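Local coordinates for ileal bile acid-binding protein (Danio rerio, PDB 3ELX) that binds bile acids such as cholate and probably carries them, and perhaps fatty acids, through the cytoplasm of intestinal cells, at residues E19-L24 / A125-T130; K9-S14 / D37-T42; G70-M75 / K84-M89. One frame throughout, in Å; residues are numbered along the deposited sequence.

Interaction 1. Residues E19-L24 / A125-T130; sequences EPFCKL and AVLVRT
Phe21 and Ala125 mark the closest backbone approach, their CA atoms 5.0 Å apart, where helix segment 19-24 passes over strand segment 125-130 with axes 6.8 Å apart at the nearest point and an angle of 126° between their N-to-C directions. No hydrogen bond crosses; the contact is mainly apolar and is carried by Phe21 and Leu24 on the helix and by Ala125 and Leu127 on the strand. The Phe21 ring lies over Leu127, whose CB sits 4.2 Å from the ring centroid and 29° off the ring normal, a CH-pi contact to one face. The two side chains cross at about a right angle, and farther out Leu127 CD2 comes within 4.0 Å of Phe21 CD2. With CG anti to the backbone N (chi1 176°), Phe21 leaves the helix beside its own carbonyl carbon and reaches across the strand. The carbonyl O of Ala125 meets the ring at its edge, in its plane, 3.7 Å from Phe21 CD1. In fatty-acid binding proteins a helix-turn-helix lid covers one end of the beta barrel, and this contact seats the first lid helix, 18-24, on the last strand, 124-133. Ser116 and Ala118 of the adjoining strand also touch Phe21, and the ring of Tyr101, a residue that contacts cholate in a structure of this protein, meets it edge-to-face. One helical turn after Phe21, Leu24 reaches the start of the strand segment mainly through one branch, CD2, which lies 3.5 Å from Ala125 CB and 3.7 Å from Ala125 N. The small Ala125 methyl thus fits between Leu24 and the Phe21 backbone, with Phe21 CA 3.8 Å from Ala125 CB. Pro20 adds its carbonyl O to the surroundings of the same methyl, at the more exposed margin of the contact.

Interaction 2. Residues K9-S14 / D37-T42; sequences KWETES and DFKLVT
Trp10 and Thr42 form an antiparallel hydrogen-bonded pair: Trp10 N gives its proton to Thr42 O and Thr42 N to Trp10 O, each 2.8 Å long. Two residues on, Thr12 N donates to Leu40 O at 3.0 Å, from a position tilted 29° out of the carbonyl plane. Thr42 O also lies in the plane of the Trp10 indole, at its edge, 3.6 Å from Trp10 CD1. In the non-hydrogen-bonded pair between these bonds, Glu11 and Val41 put their side chains on the same face. Glu11 is extended, CG opposite its backbone N (chi1 -175°), which carries it past Val41 CG2 and over Lys39 CB, 3.9 Å from Glu11 CG. Its carboxylate ends near the Lys39 chain but makes no salt bridge, since Lys39 bends at chi3 and chi4 and leaves NZ 5.5 Å from Glu11 OE2. Instead a water joins Glu11 OE1 to Lys39 O. Were Glu11 replaced by alanine, that water would probably lose its carboxylate acceptor, and the flanks of Val41 and Lys39 the chain that covers them. A second water accepts from Thr12 OG1 and Leu40 N and donates to Phe38 O, binding the loop to the strand before regular pairing begins. Thr12 OG1 is positioned further by a hydrogen bond from Arg129 of the next strand, whose guanidinium also pairs with Glu114. Trp10 NE1 bonds to Phe6 O, and Lys133 makes a cation-pi contact with the indole. Leu40 turns away from Thr12 to touch Gln55 and Tyr57, both cholate contacts in a structure of this protein. The pairing joins the first strand, 8-16, to strand 41-47, which follows the two lid helices in the antiparallel beta barrel of the fatty-acid binding protein family.

Interaction 3. Residues G70-M75 / K84-M89; sequences GKESDM and KGIVSM
Ser73 and Gly85 pair tightly through two backbone hydrogen bonds, Ser73 N to Gly85 O at 2.8 Å and Gly85 N to Ser73 O at 2.9 Å. Beside them the Met75 chain, bent at chi3 (-78°), lays its CE methyl against the glycine, 3.4 Å from Gly85 CA, closer than usual for two carbons, a fit that the absence of a side chain at Gly85 allows. Met75 SD then meets Val87 CG2 at 4.0 Å. The other side is more exposed and largely polar. Asp74 and Lys84 face each other as a non-hydrogen-bonded pair, and Lys84 folds back through chi3 and chi4 to place NZ 3.2 Å from Asp74 OD1 in a salt bridge. Glu72 crosses the Lys84 chain at about a right angle, and its carboxylate reaches NZ through a water, with Glu72 OE2 and Lys84 NZ 4.6 Å apart. Glu72 CG also touches Ile86, the apolar part of this side. Toward Gly70 the regular pairing gives way to loop: a water links Lys71 O to Val87 N, and Gly70 N donates to Val87 O beyond it. Ser73 OG donates to Lys71 O from above its carbonyl plane. The segments belong to the hairpin of strands 73-76 and 82-90; Met75 and Val87 pack on Phe67 of strand 61-68, while Val87 also touches Leu94 and Ile96 of strand 93-97.

How the interactions relate
Interactions 1 and 2 adjoin, and interaction 3 lies on the opposite side of the chain's centre, its nearest atoms about 15 Å from interaction 1 and about 13 Å from interaction 2. The first two share neighbouring strands: Arg129 and Thr130 of 125-130 bond to Thr12 and Glu13 of 9-14, and the lid helix of interaction 1 follows strand 8-16 directly. In each of them half the touching residues are buried, whereas most in interaction 3 are exposed. Helix on barrel is apolar side-chain packing with no hydrogen bond across it; the two strand pairings rest on backbone hydrogen bonds, with waters bridging side chains and the less regular backbone. Only interaction 3 has a salt bridge across its segments.

Interaction 1. Residues E19-L24 / A125-T130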
# COMPACT_ATOMS: atom_id res chain seq x y z
N GLU A 19 6.64 -3.75 12.50
CA GLU A 19 7.75 -3.11 13.21
C GLU A 19 9.11 -3.22 12.51
O GLU A 19 9.75 -2.19 12.30
CB GLU A 19 7.80 -3.54 14.68
CG GLU A 19 6.51 -3.17 15.40
CD GLU A 19 6.55 -3.34 16.89
OE1 GLU A 19 7.66 -3.49 17.47
OE2 GLU A 19 5.45 -3.32 17.50
N PRO A 20 9.54 -4.44 12.12
CA PRO A 20 10.81 -4.50 11.38
C PRO A 20 10.81 -3.72 10.07
O PRO A 20 11.83 -3.12 9.72
CB PRO A 20 10.99 -6.00 11.11
CG PRO A 20 10.15 -6.68 12.13
CD PRO A 20 8.97 -5.78 12.34
N PHE A 21 9.69 -3.72 9.34
CA PHE A 21 9.62 -2.99 8.08
C PHE A 21 9.74 -1.49 8.32
O PHE A 21 10.53 -0.82 7.66
CB PHE A 21 8.33 -3.31 7.31
CG PHE A 21 8.16 -2.50 6.05
CD1 PHE A 21 8.76 -2.91 4.86
CD2 PHE A 21 7.43 -1.31 6.06
CE1 PHE A 21 8.62 -2.14 3.71
CE2 PHE A 21 7.28 -0.55 4.90
CZ PHE A 21 7.88 -0.97 3.73
N CYS A 22 8.97 -0.97 9.27
CA CYS A 22 8.98 0.46 9.55
C CYS A 22 10.35 0.91 10.06
O CYS A 22 10.83 1.98 9.69
CB CYS A 22 7.88 0.83 10.54
SG CYS A 22 6.22 0.78 9.86
N LYS A 23 10.98 0.08 10.88
CA LYS A 23 12.33 0.35 11.36
C LYS A 23 13.35 0.39 10.23
O LYS A 23 14.26 1.23 10.22
CB LYS A 23 12.75 -0.68 12.41
CG LYS A 23 12.10 -0.47 13.78
CD LYS A 23 12.63 -1.47 14.81
CE LYS A 23 11.96 -2.83 14.68
NZ LYS A 23 12.61 -3.85 15.55
N LEU A 24 13.20 -0.52 9.26
CA LEU A 24 14.16 -0.60 8.15
C LEU A 24 14.07 0.62 7.23
O LEU A 24 15.10 1.16 6.82
CB LEU A 24 14.00 -1.90 7.37
CG LEU A 24 15.03 -2.20 6.26
CD1 LEU A 24 16.45 -2.29 6.80
CD2 LEU A 24 14.66 -3.46 5.50
N ALA A 125 13.21 -6.80 4.99
CA ALA A 125 12.04 -6.72 5.86
C ALA A 125 10.81 -6.62 4.99
O ALA A 125 10.78 -5.86 4.02
CB ALA A 125 12.12 -5.54 6.81
N VAL A 126 9.80 -7.40 5.36
CA VAL A 126 8.57 -7.53 4.58
C VAL A 126 7.35 -7.25 5.47
O VAL A 126 7.18 -7.87 6.53
CB VAL A 126 8.43 -8.93 3.96
CG1 VAL A 126 7.15 -9.02 3.14
CG2 VAL A 126 9.63 -9.27 3.10
N LEU A 127 6.54 -6.30 5.03
CA LEU A 127 5.26 -6.02 5.66
C LEU A 127 4.15 -6.62 4.79
O LEU A 127 4.07 -6.34 3.59
CB LEU A 127 5.04 -4.51 5.79
CG LEU A 127 3.64 -4.00 6.11
CD1 LEU A 127 3.14 -4.49 7.47
CD2 LEU A 127 3.62 -2.47 6.03
N VAL A 128 3.32 -7.47 5.39
CA VAL A 128 2.16 -8.01 4.71
C VAL A 128 0.90 -7.53 5.42
O VAL A 128 0.69 -7.83 6.60
CB VAL A 128 2.15 -9.56 4.68
CG1 VAL A 128 0.94 -10.06 3.88
CG2 VAL A 128 3.45 -10.12 4.10
N ARG A 129 0.07 -6.78 4.71
CA ARG A 129 -1.21 -6.30 5.25
C ARG A 129 -2.35 -6.97 4.51
O ARG A 129 -2.35 -7.02 3.28
CB ARG A 129 -1.32 -4.78 5.08
CG ARG A 129 -0.33 -3.97 5.91
CD ARG A 129 -0.63 -2.45 5.85
NE ARG A 129 -2.06 -2.19 5.80
CZ ARG A 129 -2.73 -1.83 4.70
NH1 ARG A 129 -2.09 -1.66 3.55
NH2 ARG A 129 -4.03 -1.64 4.75
N THR A 130 -3.33 -7.48 5.25
CA THR A 130 -4.49 -8.11 4.65
C THR A 130 -5.71 -7.34 5.12
O THR A 130 -5.90 -7.18 6.32
CB THR A 130 -4.60 -9.58 5.09
OG1 THR A 130 -3.42 -10.29 4.67
CG2 THR A 130 -5.84 -10.24 4.48

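Interaction 2. Residues K9-S14 / D37-T42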
# COMPACT_ATOMS: atom_id res chain seq x y z
N LYS A 9 -14.17 -0.19 -0.40
CA LYS A 9 -13.48 0.24 0.82
C LYS A 9 -13.10 -0.99 1.63
O LYS A 9 -13.93 -1.88 1.86
CB LYS A 9 -14.31 1.20 1.68
CG LYS A 9 -14.34 2.64 1.16
CD LYS A 9 -14.90 3.60 2.19
CE LYS A 9 -14.92 5.03 1.66
NZ LYS A 9 -15.23 5.99 2.75
N TRP A 10 -11.83 -1.01 2.03
CA TRP A 10 -11.20 -2.14 2.70
C TRP A 10 -10.57 -1.67 4.00
O TRP A 10 -10.14 -0.52 4.09
CB TRP A 10 -10.08 -2.68 1.82
CG TRP A 10 -10.50 -3.03 0.40
CD1 TRP A 10 -10.62 -2.15 -0.66
CD2 TRP A 10 -10.82 -4.33 -0.12
NE1 TRP A 10 -10.98 -2.84 -1.80
CE2 TRP A 10 -11.13 -4.17 -1.49
CE3 TRP A 10 -10.87 -5.61 0.44
CZ2 TRP A 10 -11.49 -5.25 -2.31
CZ3 TRP A 10 -11.24 -6.69 -0.38
CH2 TRP A 10 -11.54 -6.49 -1.73
N GLU A 11 -10.50 -2.54 5.00
CA GLU A 11 -9.87 -2.18 6.27
C GLU A 11 -8.94 -3.27 6.76
O GLU A 11 -9.29 -4.46 6.71
CB GLU A 11 -10.95 -1.91 7.32
CG GLU A 11 -10.44 -1.41 8.66
CD GLU A 11 -11.58 -1.31 9.66
OE1 GLU A 11 -12.06 -0.18 9.92
OE2 GLU A 11 -12.02 -2.38 10.16
N THR A 12 -7.76 -2.87 7.21
CA THR A 12 -6.75 -3.82 7.67
C THR A 12 -7.35 -4.77 8.70
O THR A 12 -8.00 -4.35 9.65
CB THR A 12 -5.57 -3.09 8.29
OG1 THR A 12 -5.04 -2.16 7.34
CG2 THR A 12 -4.49 -4.07 8.68
N GLU A 13 -7.12 -6.07 8.49
CA GLU A 13 -7.63 -7.12 9.37
C GLU A 13 -6.47 -7.89 9.99
O GLU A 13 -6.49 -8.21 11.19
CB GLU A 13 -8.54 -8.04 8.55
CG GLU A 13 -9.11 -9.25 9.23
CD GLU A 13 -9.94 -10.10 8.28
OE1 GLU A 13 -11.03 -10.53 8.68
OE2 GLU A 13 -9.48 -10.35 7.14
N SER A 14 -5.45 -8.15 9.17
CA SER A 14 -4.24 -8.87 9.56
C SER A 14 -3.02 -8.07 9.12
O SER A 14 -3.04 -7.39 8.09
CB SER A 14 -4.19 -10.24 8.88
OG SER A 14 -5.36 -10.99 9.16
N ASP A 37 -1.69 -0.39 16.40
CA ASP A 37 -3.03 -0.98 16.42
C ASP A 37 -4.02 -0.27 15.49
O ASP A 37 -5.20 -0.62 15.44
CB ASP A 37 -3.57 -1.03 17.86
CG ASP A 37 -2.70 -1.88 18.79
OD1 ASP A 37 -2.68 -1.56 19.99
OD2 ASP A 37 -2.05 -2.84 18.33
N PHE A 38 -3.54 0.73 14.75
CA PHE A 38 -4.38 1.47 13.82
C PHE A 38 -4.77 0.55 12.66
O PHE A 38 -3.93 -0.20 12.16
CB PHE A 38 -3.64 2.71 13.31
CG PHE A 38 -4.46 3.64 12.44
CD1 PHE A 38 -5.34 4.57 13.01
CD2 PHE A 38 -4.34 3.61 11.06
CE1 PHE A 38 -6.09 5.45 12.22
CE2 PHE A 38 -5.10 4.48 10.25
CZ PHE A 38 -5.97 5.39 10.83
N LYS A 39 -6.03 0.62 12.24
CA LYS A 39 -6.48 -0.17 11.10
C LYS A 39 -6.64 0.75 9.89
O LYS A 39 -7.55 1.56 9.83
CB LYS A 39 -7.80 -0.89 11.42
CG LYS A 39 -7.70 -1.83 12.60
CD LYS A 39 -8.91 -2.75 12.73
CE LYS A 39 -9.98 -2.17 13.61
NZ LYS A 39 -9.54 -1.96 15.03
N LEU A 40 -5.72 0.63 8.94
CA LEU A 40 -5.78 1.49 7.77
C LEU A 40 -6.97 1.13 6.88
O LEU A 40 -7.12 -0.05 6.51
CB LEU A 40 -4.50 1.36 6.97
CG LEU A 40 -4.34 2.30 5.78
CD1 LEU A 40 -4.10 3.71 6.30
CD2 LEU A 40 -3.17 1.83 4.90
N VAL A 41 -7.77 2.13 6.53
CA VAL A 41 -8.83 1.98 5.52
C VAL A 41 -8.33 2.43 4.16
O VAL A 41 -7.72 3.50 4.03
CB VAL A 41 -10.12 2.73 5.90
CG1 VAL A 41 -11.14 2.70 4.77
CG2 VAL A 41 -10.72 2.11 7.15
N THR A 42 -8.57 1.59 3.17
CA THR A 42 -8.18 1.85 1.79
C THR A 42 -9.43 1.94 0.94
O THR A 42 -10.29 1.06 1.01
CB THR A 42 -7.30 0.69 1.25
OG1 THR A 42 -6.10 0.60 2.02
CG2 THR A 42 -6.92 0.94 -0.20
O HOH W 1 -10.32 1.74 10.78
O HOH W 2 -3.22 -0.98 9.41

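Interaction 3. Residues G70-M75 / K84-M89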
# COMPACT_ATOMS: atom_id res chain seq x y z
N GLY A 70 0.99 0.65 -16.64
CA GLY A 70 1.75 0.71 -17.90
C GLY A 70 2.08 2.10 -18.42
O GLY A 70 2.80 2.24 -19.42
N LYS A 71 1.58 3.13 -17.75
CA LYS A 71 1.80 4.50 -18.17
C LYS A 71 2.46 5.32 -17.07
O LYS A 71 2.09 5.20 -15.91
CB LYS A 71 0.48 5.15 -18.57
CG LYS A 71 0.13 4.96 -20.02
CD LYS A 71 -0.76 3.76 -20.26
CE LYS A 71 -1.56 3.95 -21.55
NZ LYS A 71 -0.71 4.31 -22.72
N GLU A 72 3.40 6.18 -17.45
CA GLU A 72 4.02 7.09 -16.48
C GLU A 72 2.95 7.89 -15.76
O GLU A 72 2.13 8.57 -16.39
CB GLU A 72 4.99 8.06 -17.16
CG GLU A 72 6.24 7.45 -17.73
CD GLU A 72 7.16 8.50 -18.34
OE1 GLU A 72 8.20 8.11 -18.91
OE2 GLU A 72 6.84 9.71 -18.24
N SER A 73 2.98 7.83 -14.43
CA SER A 73 1.97 8.49 -13.61
C SER A 73 2.59 9.26 -12.47
O SER A 73 3.53 8.78 -11.84
CB SER A 73 1.00 7.46 -13.03
OG SER A 73 0.35 6.72 -14.05
N ASP A 74 2.07 10.46 -12.22
CA ASP A 74 2.48 11.24 -11.06
C ASP A 74 1.94 10.57 -9.81
O ASP A 74 0.73 10.31 -9.70
CB ASP A 74 1.92 12.66 -11.16
CG ASP A 74 2.57 13.47 -12.29
OD1 ASP A 74 3.77 13.28 -12.56
OD2 ASP A 74 1.86 14.30 -12.90
N MET A 75 2.83 10.26 -8.87
CA MET A 75 2.44 9.63 -7.61
C MET A 75 3.11 10.29 -6.41
O MET A 75 3.96 11.17 -6.57
CB MET A 75 2.74 8.13 -7.65
CG MET A 75 1.75 7.34 -8.52
SD MET A 75 2.19 5.61 -8.75
CE MET A 75 3.46 5.71 -9.96
N LYS A 84 7.43 10.14 -10.26
CA LYS A 84 6.72 9.64 -11.42
C LYS A 84 7.07 8.16 -11.57
O LYS A 84 8.25 7.78 -11.49
CB LYS A 84 7.07 10.43 -12.67
CG LYS A 84 6.15 10.14 -13.85
CD LYS A 84 6.32 11.15 -14.98
CE LYS A 84 5.21 12.19 -14.96
NZ LYS A 84 3.89 11.59 -15.33
N GLY A 85 6.05 7.34 -11.74
CA GLY A 85 6.28 5.90 -11.78
C GLY A 85 5.44 5.18 -12.80
O GLY A 85 4.40 5.69 -13.24
N ILE A 86 5.88 3.97 -13.14
CA ILE A 86 5.14 3.10 -14.03
C ILE A 86 4.79 1.83 -13.28
O ILE A 86 5.65 0.99 -12.98
CB ILE A 86 5.92 2.78 -15.34
CG1 ILE A 86 6.43 4.07 -15.99
CG2 ILE A 86 5.02 1.99 -16.30
CD1 ILE A 86 7.39 3.83 -17.14
N VAL A 87 3.51 1.70 -12.98
CA VAL A 87 2.97 0.55 -12.26
C VAL A 87 2.75 -0.59 -13.25
O VAL A 87 2.32 -0.36 -14.38
CB VAL A 87 1.65 0.94 -11.57
CG1 VAL A 87 1.04 -0.26 -10.83
CG2 VAL A 87 1.90 2.10 -10.61
N SER A 88 3.07 -1.82 -12.84
CA SER A 88 2.84 -2.97 -13.70
C SER A 88 1.83 -3.92 -13.08
O SER A 88 1.59 -3.87 -11.88
CB SER A 88 4.14 -3.71 -14.02
OG SER A 88 4.73 -4.21 -12.84
N MET A 89 1.24 -4.77 -13.91
CA MET A 89 0.36 -5.80 -13.40
C MET A 89 0.65 -7.11 -14.11
O MET A 89 0.90 -7.13 -15.31
CB MET A 89 -1.11 -5.41 -13.59
CG MET A 89 -2.08 -6.33 -12.84
SD MET A 89 -3.75 -6.17 -13.45
CE MET A 89 -4.17 -4.60 -12.72
O HOH W 3 1.63 3.88 -13.69
O HOH W 4 4.98 11.64 -18.23